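Local coordinates for hypothetical protein BQLF2 (Murid herpesvirus 4, PDB 2OA5) that is an abundant viral tegument protein, probably structural, whose elongated helical chains associate into a multi-subunit assembly, at residues S87-Q90 with S91-L94. Sequence-based numbering, arbitrary orientation.
With PE5 (3,6,9,12,15,18,21,24-octaoxahexacosan-1-ol), chain C.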
loop_
_atom_site.group_PDB
_atom_site.type_symbol
_atom_site.label_atom_id
_atom_site.label_comp_id
_atom_site.label_asym_id
_atom_site.label_seq_id
_atom_site.Cartn_x
_atom_site.Cartn_y
_atom_site.Cartn_z
ATOM N N SER B 87 -12.729 -15.593 -9.224
ATOM C CA SER B 87 -12.193 -14.948 -10.422
ATOM C C SER B 87 -12.656 -13.497 -10.468
ATOM O O SER B 87 -11.917 -12.588 -10.840
ATOM C CB SER B 87 -12.680 -15.686 -11.672
ATOM O OG SER B 87 -12.446 -14.931 -12.848
ATOM N N LEU B 88 -13.899 -13.280 -10.066
ATOM C CA LEU B 88 -14.460 -11.948 -10.073
ATOM C C LEU B 88 -13.752 -11.013 -9.078
ATOM O O LEU B 88 -13.401 -9.876 -9.412
ATOM C CB LEU B 88 -15.955 -12.050 -9.759
ATOM C CG LEU B 88 -16.879 -10.855 -9.984
ATOM C CD1 LEU B 88 -18.294 -11.370 -10.272
ATOM C CD2 LEU B 88 -16.865 -9.938 -8.771
ATOM N N LEU B 89 -13.535 -11.495 -7.859
ATOM C CA LEU B 89 -12.882 -10.675 -6.848
ATOM C C LEU B 89 -11.407 -10.462 -7.135
ATOM O O LEU B 89 -10.871 -9.389 -6.859
ATOM C CB LEU B 89 -13.032 -11.304 -5.462
ATOM C CG LEU B 89 -14.456 -11.344 -4.917
ATOM C CD1 LEU B 89 -14.456 -11.989 -3.544
ATOM C CD2 LEU B 89 -15.012 -9.945 -4.847
ATOM N N GLN B 90 -10.753 -11.474 -7.700
ATOM C CA GLN B 90 -9.325 -11.371 -7.972
ATOM C C GLN B 90 -8.909 -10.159 -8.809
ATOM O O GLN B 90 -7.878 -9.548 -8.545
ATOM C CB GLN B 90 -8.807 -12.638 -8.649
ATOM C CG GLN B 90 -7.294 -12.636 -8.793
ATOM C CD GLN B 90 -6.772 -13.718 -9.733
ATOM O OE1 GLN B 90 -5.565 -13.937 -9.803
ATOM N NE2 GLN B 90 -7.682 -14.362 -10.444
ATOM N N SER B 91 -9.708 -9.817 -9.816
ATOM C CA SER B 91 -9.401 -8.685 -10.684
ATOM C C SER B 91 -10.116 -7.420 -10.239
ATOM O O SER B 91 -9.978 -6.364 -10.858
ATOM C CB SER B 91 -9.802 -9.006 -12.131
ATOM O OG SER B 91 -11.173 -9.363 -12.209
ATOM N N LEU B 92 -10.881 -7.528 -9.161
ATOM C CA LEU B 92 -11.639 -6.395 -8.652
ATOM C C LEU B 92 -10.802 -5.182 -8.254
ATOM O O LEU B 92 -9.782 -5.297 -7.562
ATOM C CB LEU B 92 -12.496 -6.826 -7.452
ATOM C CG LEU B 92 -13.353 -5.694 -6.873
ATOM C CD1 LEU B 92 -14.469 -5.406 -7.863
ATOM C CD2 LEU B 92 -13.941 -6.062 -5.525
ATOM N N THR B 93 -11.247 -4.017 -8.711
ATOM C CA THR B 93 -10.602 -2.751 -8.387
ATOM C C THR B 93 -11.746 -1.774 -8.155
ATOM O O THR B 93 -12.638 -1.629 -8.994
ATOM C CB THR B 93 -9.693 -2.255 -9.534
ATOM O OG1 THR B 93 -8.697 -3.248 -9.812
ATOM C CG2 THR B 93 -8.988 -0.947 -9.139
ATOM N N LEU B 94 -11.743 -1.128 -6.997
ATOM C CA LEU B 94 -12.801 -0.194 -6.671
ATOM C C LEU B 94 -12.213 1.164 -6.429
ATOM O O LEU B 94 -11.040 1.295 -6.087
ATOM C CB LEU B 94 -13.507 -0.593 -5.376
ATOM C CG LEU B 94 -14.067 -1.984 -5.105
ATOM C CD1 LEU B 94 -14.725 -1.969 -3.732
ATOM C CD2 LEU B 94 -15.075 -2.376 -6.171
HETATM C C48 PE5 C . -10.687 -13.889 -4.905
HETATM C C50 PE5 C . -11.089 -14.896 -3.820
HETATM O O1 PE5 C . -11.786 -14.255 -2.746
HETATM C C1 PE5 C . -11.166 -14.568 -1.488
HETATM C C2 PE5 C . -12.115 -15.373 -0.624
HETATM O O2 PE5 C . -12.054 -14.922 0.730
HETATM C C3 PE5 C . -13.215 -15.354 1.437
HETATM C C4 PE5 C . -12.875 -16.487 2.379
HETATM O O3 PE5 C . -13.678 -17.631 2.072
HETATM C C5 PE5 C . -14.305 -18.113 3.264
HETATM C C6 PE5 C . -15.449 -19.049 2.914
HETATM O O4 PE5 C . -16.027 -19.572 4.119
HETATM C C7 PE5 C . -17.177 -20.376 3.829
HETATM C C8 PE5 C . -18.017 -20.525 5.090
HETATM O O5 PE5 C . -19.341 -20.990 4.784
HETATM C C9 PE5 C . -20.309 -20.142 5.424
HETATM C C10 PE5 C . -21.052 -20.889 6.522
HETATM O O6 PE5 C . -21.825 -19.960 7.312
HETATM C C11 PE5 C . -22.819 -20.662 8.082
HETATM C C12 PE5 C . -24.023 -19.763 8.334
HETATM O O7 PE5 C . -25.208 -20.375 7.799
HETATM C C13 PE5 C . -26.349 -19.514 7.960
HETATM C C14 PE5 C . -25.994 -18.075 7.624
HETATM O O8 PE5 C . -26.667 -17.649 6.426
HETATM C C15 PE5 C . -26.325 -16.284 6.143
HETATM C C16 PE5 C . -26.947 -15.874 4.808
HETATM O O52 PE5 C . -27.041 -14.452 4.737
HETATM O O HOH W 1 -13.993 -8.073 -11.615
HETATM O O HOH W 2 -7.349 -6.710 -8.156
#
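L89 and L92 meet where the chain passes from helix 82-90 into strand 93-99. The backbone joins them first. L92 N donates to L89 O over 3.0 Å, with an N-H...O angle of 146°. This i to i+3 bond closes the turn that links helix 82-90 to strand 93-99.

The same two residues also pack through their side chains. The two chains run alongside each other in the same direction. With CG opposite its backbone N (chi1 -179°), L92 brings CD2 to within 4.1 Å of L89 CD2. Both leucines are buried. L89 packs on S56 and L92 on L60 of the second subunit, and L92 also touches R75 of helix 46-76 in its own chain.

Water serves the backbone carbonyls around the turn. One water donates to L88 O at 2.9 Å and is hydrogen-bonded to S91 OG at 3.2 Å. S91 chi1 is 56°, which turns OG back toward the last helical turn, near the carbonyl oxygens of S87 and L88. A second water donates to Q90 O and to L92 O, each at 2.9 Å, and so spans the turn.

The bound polyether lies against L89. Its terminal carbon C48 is 3.5 Å from L89 CB, and its O1 is 3.6 Å from L89 CD1. K21 of the second subunit hydrogen-bonds the same molecule.

Beyond the turn, T93 and L94 pair with an antiparallel strand of the second subunit. Residues L89 to L92 form a type I beta turn, with Q90 and S91 at its two central positions. It follows on from helix 82-90 and leads into the intersubunit antiparallel sheet.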